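Local coordinates for 457aa long hypothetical protein (Pyrococcus horikoshii, PDB 2CSU) that is of unknown function but combines a Rossmann-type CoA-binding domain with two domains of the succinyl-CoA ligase family, at residues A[4-9]-A[191-196]; A[343-348]-A[357-362]. All blocks are in the same frame, centred on the assembly; numbering follows the deposited sequence.

Contact 1: residues A[4-9]-A[191-196]; sequences YFFNPK and AELMEY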
ATOM      1  N   TYR A   4      34.722   3.207   4.683  1.00 38.34           N
ATOM      2  CA  TYR A   4      34.768   4.359   5.573  1.00 36.40           C
ATOM      3  C   TYR A   4      33.531   5.245   5.408  1.00 34.36           C
ATOM      4  O   TYR A   4      33.321   6.205   6.137  1.00 33.48           O
ATOM      5  CB  TYR A   4      36.030   5.161   5.252  1.00 37.41           C
ATOM      6  CG  TYR A   4      36.127   5.383   3.785  1.00 38.02           C
ATOM      7  CD1 TYR A   4      35.321   6.340   3.173  1.00 38.17           C
ATOM      8  CD2 TYR A   4      37.024   4.643   3.014  1.00 38.72           C
ATOM      9  CE1 TYR A   4      35.418   6.563   1.807  1.00 39.01           C
ATOM     10  CE2 TYR A   4      37.114   4.859   1.647  1.00 39.56           C
ATOM     11  CZ  TYR A   4      36.313   5.810   1.044  1.00 39.10           C
ATOM     12  OH  TYR A   4      36.400   6.035  -0.316  1.00 38.61           O
ATOM     13  N   PHE A   5      32.719   4.903   4.390  1.00 32.53           N
ATOM     14  CA  PHE A   5      31.494   5.660   4.161  1.00 30.48           C
ATOM     15  C   PHE A   5      30.389   5.245   5.135  1.00 29.58           C
ATOM     16  O   PHE A   5      29.629   6.061   5.637  1.00 29.48           O
ATOM     17  CB  PHE A   5      31.043   5.410   2.723  1.00 29.63           C
ATOM     18  CG  PHE A   5      31.546   6.508   1.834  1.00 29.07           C
ATOM     19  CD1 PHE A   5      31.217   7.828   2.121  1.00 29.56           C
ATOM     20  CD2 PHE A   5      32.324   6.204   0.729  1.00 28.16           C
ATOM     21  CE1 PHE A   5      31.672   8.845   1.295  1.00 28.91           C
ATOM     22  CE2 PHE A   5      32.779   7.232  -0.093  1.00 28.98           C
ATOM     23  CZ  PHE A   5      32.456   8.554   0.186  1.00 29.99           C
ATOM     24  N   PHE A   6      30.324   3.912   5.315  1.00 28.70           N
ATOM     25  CA  PHE A   6      29.247   3.344   6.121  1.00 28.78           C
ATOM     26  C   PHE A   6      29.728   2.909   7.507  1.00 28.81           C
ATOM     27  O   PHE A   6      28.946   2.610   8.399  1.00 28.47           O
ATOM     28  CB  PHE A   6      28.676   2.144   5.364  1.00 27.43           C
ATOM     29  CG  PHE A   6      28.284   2.565   3.978  1.00 27.71           C
ATOM     30  CD1 PHE A   6      27.100   3.264   3.783  1.00 26.63           C
ATOM     31  CD2 PHE A   6      29.107   2.268   2.905  1.00 26.61           C
ATOM     32  CE1 PHE A   6      26.742   3.673   2.506  1.00 25.68           C
ATOM     33  CE2 PHE A   6      28.742   2.683   1.626  1.00 26.44           C
ATOM     34  CZ  PHE A   6      27.561   3.388   1.422  1.00 25.68           C
ATOM     35  N   ASN A   7      31.029   2.890   7.760  1.00 29.71           N
ATOM     36  CA  ASN A   7      31.557   2.536   9.070  1.00 30.47           C
ATOM     37  C   ASN A   7      32.720   3.477   9.402  1.00 30.24           C
ATOM     38  O   ASN A   7      33.843   3.039   9.661  1.00 30.63           O
ATOM     39  CB  ASN A   7      32.001   1.066   9.064  1.00 29.86           C
ATOM     40  CG  ASN A   7      30.813   0.103   9.151  1.00 31.89           C
ATOM     41  OD1 ASN A   7      30.033   0.162  10.104  1.00 33.41           O
ATOM     42  ND2 ASN A   7      30.667  -0.780   8.154  1.00 31.23           N
ATOM     43  N   PRO A   8      32.454   4.797   9.394  1.00 30.32           N
ATOM     44  CA  PRO A   8      33.479   5.807   9.688  1.00 30.18           C
ATOM     45  C   PRO A   8      33.883   5.864  11.163  1.00 31.27           C
ATOM     46  O   PRO A   8      33.062   5.634  12.052  1.00 30.78           O
ATOM     47  CB  PRO A   8      32.828   7.103   9.217  1.00 28.64           C
ATOM     48  CG  PRO A   8      31.372   6.862   9.516  1.00 28.74           C
ATOM     49  CD  PRO A   8      31.160   5.432   9.075  1.00 29.58           C
ATOM     50  N   LYS A   9      35.156   6.168  11.399  1.00 32.44           N
ATOM     51  CA  LYS A   9      35.708   6.261  12.742  1.00 34.33           C
ATOM     52  C   LYS A   9      35.732   7.701  13.231  1.00 33.49           C
ATOM     53  O   LYS A   9      35.842   7.957  14.433  1.00 35.13           O
ATOM     54  CB  LYS A   9      37.124   5.674  12.772  1.00 36.15           C
ATOM     55  CG  LYS A   9      37.255   4.372  11.990  1.00 38.93           C
ATOM     56  CD  LYS A   9      38.425   3.518  12.494  1.00 41.49           C
ATOM     57  CE  LYS A   9      39.662   3.677  11.629  1.00 42.97           C
ATOM     58  NZ  LYS A   9      40.902   3.385  12.410  1.00 44.83           N
ATOM     59  N   ALA A 191      27.839   1.279 -10.005  1.00 27.90           N
ATOM     60  CA  ALA A 191      28.814   0.202 -10.177  1.00 28.71           C
ATOM     61  C   ALA A 191      29.763   0.036  -8.996  1.00 28.75           C
ATOM     62  O   ALA A 191      29.940  -1.065  -8.480  1.00 28.42           O
ATOM     63  CB  ALA A 191      29.619   0.435 -11.438  1.00 28.67           C
ATOM     64  N   GLU A 192      30.395   1.129  -8.589  1.00 27.94           N
ATOM     65  CA  GLU A 192      31.325   1.070  -7.484  1.00 29.40           C
ATOM     66  C   GLU A 192      30.596   0.665  -6.213  1.00 29.39           C
ATOM     67  O   GLU A 192      31.144  -0.060  -5.388  1.00 28.26           O
ATOM     68  CB  GLU A 192      32.020   2.418  -7.303  1.00 30.31           C
ATOM     69  CG  GLU A 192      33.223   2.612  -8.237  1.00 33.77           C
ATOM     70  CD  GLU A 192      33.382   4.051  -8.706  1.00 35.06           C
ATOM     71  OE1 GLU A 192      33.398   4.963  -7.852  1.00 37.98           O
ATOM     72  OE2 GLU A 192      33.490   4.274  -9.935  1.00 37.17           O
ATOM     73  N   LEU A 193      29.360   1.124  -6.064  1.00 29.68           N
ATOM     74  CA  LEU A 193      28.588   0.782  -4.886  1.00 31.03           C
ATOM     75  C   LEU A 193      28.197  -0.695  -4.904  1.00 31.20           C
ATOM     76  O   LEU A 193      28.267  -1.363  -3.879  1.00 31.18           O
ATOM     77  CB  LEU A 193      27.359   1.666  -4.785  1.00 30.47           C
ATOM     78  CG  LEU A 193      27.646   3.083  -4.282  1.00 31.39           C
ATOM     79  CD1 LEU A 193      26.349   3.876  -4.297  1.00 30.89           C
ATOM     80  CD2 LEU A 193      28.235   3.043  -2.863  1.00 30.97           C
HETATM   81  N   MSE A 194      27.810  -1.202  -6.073  1.00 31.65           N
HETATM   82  CA  MSE A 194      27.438  -2.602  -6.202  1.00 32.37           C
HETATM   83  C   MSE A 194      28.655  -3.480  -5.953  1.00 32.04           C
HETATM   84  O   MSE A 194      28.522  -4.584  -5.429  1.00 32.55           O
HETATM   85  CB  MSE A 194      26.864  -2.907  -7.595  1.00 33.61           C
HETATM   86  CG  MSE A 194      25.409  -2.494  -7.776  1.00 37.59           C
HETATM   87 SE   MSE A 194      24.763  -2.660  -9.490  1.00 41.71          SE
HETATM   88  CE  MSE A 194      25.921  -1.899 -10.245  1.00 39.97           C
ATOM     89  N   GLU A 195      29.841  -3.007  -6.333  1.00 31.62           N
ATOM     90  CA  GLU A 195      31.037  -3.806  -6.101  1.00 32.11           C
ATOM     91  C   GLU A 195      31.261  -3.933  -4.597  1.00 31.41           C
ATOM     92  O   GLU A 195      31.522  -5.015  -4.084  1.00 30.36           O
ATOM     93  CB  GLU A 195      32.269  -3.174  -6.767  1.00 33.54           C
ATOM     94  CG  GLU A 195      32.350  -3.409  -8.283  1.00 37.19           C
ATOM     95  CD  GLU A 195      33.537  -2.708  -8.943  1.00 38.96           C
ATOM     96  OE1 GLU A 195      33.735  -1.495  -8.702  1.00 40.27           O
ATOM     97  OE2 GLU A 195      34.267  -3.373  -9.708  1.00 40.36           O
ATOM     98  N   TYR A 196      31.154  -2.824  -3.880  1.00 30.40           N
ATOM     99  CA  TYR A 196      31.353  -2.868  -2.437  1.00 29.92           C
ATOM    100  C   TYR A 196      30.282  -3.710  -1.710  1.00 28.65           C
ATOM    101  O   TYR A 196      30.606  -4.542  -0.858  1.00 27.50           O
ATOM    102  CB  TYR A 196      31.361  -1.448  -1.888  1.00 30.12           C
ATOM    103  CG  TYR A 196      31.086  -1.358  -0.409  1.00 31.66           C
ATOM    104  CD1 TYR A 196      32.070  -1.682   0.531  1.00 30.93           C
ATOM    105  CD2 TYR A 196      29.840  -0.938   0.053  1.00 31.66           C
ATOM    106  CE1 TYR A 196      31.816  -1.584   1.895  1.00 32.16           C
ATOM    107  CE2 TYR A 196      29.575  -0.841   1.414  1.00 32.11           C
ATOM    108  CZ  TYR A 196      30.566  -1.165   2.327  1.00 32.40           C
ATOM    109  OH  TYR A 196      30.297  -1.081   3.671  1.00 33.93           O
TER

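Contact 2: residues A[343-348]-A[357-362]; sequences NPVDMI and YRTAKL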
ATOM      1  N   ASN A 343      -4.135 -28.285  -4.808  1.00 49.27           N
ATOM      2  CA  ASN A 343      -2.979 -27.418  -5.029  1.00 49.02           C
ATOM      3  C   ASN A 343      -2.891 -26.269  -4.012  1.00 47.29           C
ATOM      4  O   ASN A 343      -1.860 -26.048  -3.384  1.00 47.74           O
ATOM      5  CB  ASN A 343      -3.067 -26.854  -6.447  1.00 50.63           C
ATOM      6  CG  ASN A 343      -2.827 -27.952  -7.450  1.00 52.30           C
ATOM      7  OD1 ASN A 343      -3.070 -27.803  -8.645  1.00 52.73           O
ATOM      8  ND2 ASN A 343      -2.317 -29.085  -6.939  1.00 53.08           N
ATOM      9  N   PRO A 344      -3.981 -25.473  -3.926  1.00 44.99           N
ATOM     10  CA  PRO A 344      -4.123 -24.477  -2.878  1.00 42.92           C
ATOM     11  C   PRO A 344      -4.891 -25.044  -1.676  1.00 40.81           C
ATOM     12  O   PRO A 344      -5.996 -25.561  -1.791  1.00 41.25           O
ATOM     13  CB  PRO A 344      -4.913 -23.328  -3.499  1.00 42.97           C
ATOM     14  CG  PRO A 344      -5.781 -23.919  -4.610  1.00 44.02           C
ATOM     15  CD  PRO A 344      -5.134 -25.381  -4.814  1.00 44.42           C
ATOM     16  N   VAL A 345      -4.253 -24.967  -0.491  1.00 38.91           N
ATOM     17  CA  VAL A 345      -4.893 -25.520   0.703  1.00 37.40           C
ATOM     18  C   VAL A 345      -5.726 -24.473   1.451  1.00 36.41           C
ATOM     19  O   VAL A 345      -5.208 -23.547   2.061  1.00 36.48           O
ATOM     20  CB  VAL A 345      -3.812 -26.081   1.625  1.00 37.05           C
ATOM     21  CG1 VAL A 345      -4.442 -26.548   2.935  1.00 36.51           C
ATOM     22  CG2 VAL A 345      -3.120 -27.258   0.960  1.00 36.72           C
ATOM     23  N   ASP A 346      -7.059 -24.606   1.358  1.00 36.18           N
ATOM     24  CA  ASP A 346      -7.886 -23.600   1.999  1.00 35.75           C
ATOM     25  C   ASP A 346      -8.496 -24.090   3.308  1.00 36.74           C
ATOM     26  O   ASP A 346      -9.618 -24.578   3.358  1.00 37.24           O
ATOM     27  CB  ASP A 346      -8.990 -23.164   1.035  1.00 35.18           C
ATOM     28  CG  ASP A 346      -9.786 -22.042   1.688  1.00 35.10           C
ATOM     29  OD1 ASP A 346     -10.776 -21.614   1.092  1.00 34.46           O
ATOM     30  OD2 ASP A 346      -9.435 -21.641   2.794  1.00 35.07           O
HETATM   31  N   MSE A 347      -7.693 -23.995   4.388  1.00 37.56           N
HETATM   32  CA  MSE A 347      -8.294 -24.128   5.705  1.00 38.55           C
HETATM   33  C   MSE A 347      -9.424 -23.110   5.829  1.00 39.33           C
HETATM   34  O   MSE A 347      -9.396 -22.040   5.239  1.00 40.35           O
HETATM   35  CB  MSE A 347      -7.234 -23.830   6.768  1.00 37.86           C
HETATM   36  CG  MSE A 347      -5.835 -24.275   6.351  1.00 38.50           C
HETATM   37 SE   MSE A 347      -4.602 -23.902   7.603  1.00 38.10          SE
HETATM   38  CE  MSE A 347      -3.450 -23.003   6.556  1.00 40.39           C
ATOM     39  N   ILE A 348     -10.465 -23.490   6.578  1.00 40.06           N
ATOM     40  CA  ILE A 348     -11.599 -22.589   6.696  1.00 40.70           C
ATOM     41  C   ILE A 348     -11.271 -21.391   7.592  1.00 40.77           C
ATOM     42  O   ILE A 348     -10.199 -21.288   8.177  1.00 41.08           O
ATOM     43  CB  ILE A 348     -12.780 -23.387   7.256  1.00 40.65           C
ATOM     44  CG1 ILE A 348     -12.983 -24.674   6.448  1.00 40.62           C
ATOM     45  CG2 ILE A 348     -14.071 -22.557   7.146  1.00 40.70           C
ATOM     46  CD1 ILE A 348     -12.840 -24.445   4.943  1.00 40.72           C
ATOM     47  N   TYR A 357       0.008 -24.330  12.020  1.00 34.93           N
ATOM     48  CA  TYR A 357       1.226 -25.090  12.294  1.00 35.83           C
ATOM     49  C   TYR A 357       1.248 -26.406  11.515  1.00 35.95           C
ATOM     50  O   TYR A 357       2.173 -26.704  10.772  1.00 36.31           O
ATOM     51  CB  TYR A 357       1.284 -25.373  13.800  1.00 37.78           C
ATOM     52  CG  TYR A 357       2.131 -26.568  14.082  1.00 39.77           C
ATOM     53  CD1 TYR A 357       3.509 -26.508  13.884  1.00 41.00           C
ATOM     54  CD2 TYR A 357       1.561 -27.738  14.590  1.00 40.49           C
ATOM     55  CE1 TYR A 357       4.308 -27.599  14.195  1.00 41.54           C
ATOM     56  CE2 TYR A 357       2.359 -28.832  14.894  1.00 41.40           C
ATOM     57  CZ  TYR A 357       3.726 -28.767  14.691  1.00 41.89           C
ATOM     58  OH  TYR A 357       4.521 -29.867  14.948  1.00 43.04           O
ATOM     59  N   ARG A 358       0.218 -27.224  11.697  1.00 35.77           N
ATOM     60  CA  ARG A 358       0.174 -28.524  11.046  1.00 35.79           C
ATOM     61  C   ARG A 358       0.230 -28.456   9.524  1.00 34.82           C
ATOM     62  O   ARG A 358       1.017 -29.162   8.896  1.00 35.33           O
ATOM     63  CB  ARG A 358      -1.081 -29.290  11.476  1.00 36.57           C
ATOM     64  CG  ARG A 358      -1.019 -29.822  12.900  1.00 38.05           C
ATOM     65  CD  ARG A 358      -2.300 -30.563  13.262  1.00 37.73           C
ATOM     66  NE  ARG A 358      -2.252 -31.983  12.907  1.00 37.96           N
ATOM     67  CZ  ARG A 358      -3.220 -32.847  13.205  1.00 38.25           C
ATOM     68  NH1 ARG A 358      -4.301 -32.426  13.851  1.00 37.30           N
ATOM     69  NH2 ARG A 358      -3.106 -34.131  12.877  1.00 37.93           N
ATOM     70  N   THR A 359      -0.609 -27.612   8.935  1.00 33.92           N
ATOM     71  CA  THR A 359      -0.643 -27.485   7.480  1.00 33.29           C
ATOM     72  C   THR A 359       0.695 -27.012   6.887  1.00 33.07           C
ATOM     73  O   THR A 359       1.142 -27.527   5.860  1.00 32.79           O
ATOM     74  CB  THR A 359      -1.758 -26.513   7.040  1.00 32.86           C
ATOM     75  OG1 THR A 359      -3.027 -27.002   7.497  1.00 31.78           O
ATOM     76  CG2 THR A 359      -1.788 -26.398   5.529  1.00 32.36           C
ATOM     77  N   ALA A 360       1.329 -26.041   7.535  1.00 33.10           N
ATOM     78  CA  ALA A 360       2.605 -25.509   7.055  1.00 33.94           C
ATOM     79  C   ALA A 360       3.679 -26.595   7.090  1.00 34.43           C
ATOM     80  O   ALA A 360       4.457 -26.746   6.139  1.00 33.70           O
ATOM     81  CB  ALA A 360       3.027 -24.311   7.906  1.00 33.52           C
ATOM     82  N   LYS A 361       3.705 -27.345   8.190  1.00 35.55           N
ATOM     83  CA  LYS A 361       4.651 -28.442   8.381  1.00 37.17           C
ATOM     84  C   LYS A 361       4.448 -29.459   7.262  1.00 36.90           C
ATOM     85  O   LYS A 361       5.395 -29.846   6.568  1.00 36.96           O
ATOM     86  CB  LYS A 361       4.405 -29.095   9.751  1.00 38.71           C
ATOM     87  CG  LYS A 361       5.314 -30.275  10.089  1.00 41.86           C
ATOM     88  CD  LYS A 361       5.232 -30.627  11.587  1.00 42.94           C
ATOM     89  CE  LYS A 361       5.468 -32.118  11.836  1.00 45.07           C
ATOM     90  NZ  LYS A 361       5.373 -32.491  13.285  1.00 46.19           N
ATOM     91  N   LEU A 362       3.201 -29.874   7.085  1.00 37.43           N
ATOM     92  CA  LEU A 362       2.843 -30.833   6.053  1.00 37.97           C
ATOM     93  C   LEU A 362       3.212 -30.354   4.655  1.00 38.50           C
ATOM     94  O   LEU A 362       3.729 -31.130   3.851  1.00 38.86           O
ATOM     95  CB  LEU A 362       1.340 -31.129   6.106  1.00 38.16           C
ATOM     96  CG  LEU A 362       0.863 -32.138   7.151  1.00 38.17           C
ATOM     97  CD1 LEU A 362      -0.638 -32.026   7.355  1.00 36.66           C
ATOM     98  CD2 LEU A 362       1.253 -33.535   6.684  1.00 37.22           C
TER

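Contact 1: residues A[4-9]-A[191-196]
Phe6 and Tyr196 meet because their first torsions bring the two rings alongside each other. In Phe6 CG stands anti to the carbonyl carbon, with chi1 at -54°. In Tyr196 CG stands anti to the backbone N, with chi1 at 160°, and the ring reaches out from the helix toward the loop 4-9. The two rings lie almost parallel, their planes 14° apart. They are slid along each other, so overlap is slight and the centroids are 5.4 Å apart. The touch is therefore made by neighbouring rim atoms: Phe6 CD2 lies 3.5 Å from Tyr196 CE2, and Phe6 CE2 lies 3.6 Å from the same Tyr196 CE2. The side chains run past each other in opposite directions. This carries Tyr196 OH back along Phe6, to 3.6 Å from its CD2 and 4.0 Å from its CB. That hydroxyl is hydrogen-bonded to Asp3 OD1, which ties the far end of the tyrosine to the chain just before the loop. Leu193, one helical turn before Tyr196, adds a methyl at the edge of the phenylalanine ring, near its plane, with CD2 4.4 Å from Phe6 CZ. Phe5 CB covers one face of the Phe6 ring near its rim. No hydrogen bond joins the two segments; ring and methyl packing carries the contact. It joins the layers of two sheets: the loop leads into strand 10-14 of the five-stranded parallel, Rossmann-type sheet, and helix 190-197 of the flavodoxin-like region rests on strand 175-181. There Lys178 touches the side chains of Phe6 and Tyr196, and Ile180 touches Phe6 and Leu193.

Contact 2: residues A[343-348]-A[357-362]
The contact belongs to a beta-alpha-beta crossover in the Ligase-CoA family region: strand 344-346, helix 353-365 and strand 371-377, with strand 295-300 between the two strands in the sheet. Thr359 is the single residue of the helical segment that makes the contact. It meets Val345 and the selenomethionine Met347, which both point toward the helix. Val345 and Thr359 approach methyl to methyl, tip to tip, with CG1 of Val345 3.7 Å from CG2 of Thr359. Both methyls stand anti to their own backbone N, and this points each methyl across the strand-helix interface. Met347 also comes tip to tip. Its SE lies 3.5 Å from Thr359 OG1 and 3.9 Å from Thr359 CB. The chain bends at its last torsion, chi3 -127°, and this sets Met347 CE 3.9 Å from Thr359 CG2. The valine methyl and the end of Met347 thus meet Thr359 side by side, both from the strand side. Its hydroxyl is hydrogen-bonded to Asp355 O, one turn back in the same helix. The buried polar atom is therefore satisfied within the helix, and its methyl is turned to the apolar partners. No hydrogen bond crosses between the segments. Strand 344-346 lies beside strand 295-300, through backbone bonds from Val345 to Ile298 and Thr300. Met299 on that strand touches both Met347 and Thr359, and Phe334 of helix 325-334 packs on Thr359.

In the fold
The two contacts belong to separate parts of the chain. Their centres are 44 Å apart, and their nearest atoms about 35 Å. They lie on opposite sides of the chain's centre and do not touch. In sequence they follow in series, contact 1 closing before contact 2 opens. They also differ in reach. Contact 1 joins segments 182 residues apart, bringing the loop that leads into the Rossmann-type sheet against a helix that packs on the sheet of strand 175-181. Contact 2 is local: its closest ends are 9 residues apart in sequence, and it belongs to the separate mixed sheet of strand 295-300. Neither is touched by the second chain of the assembly.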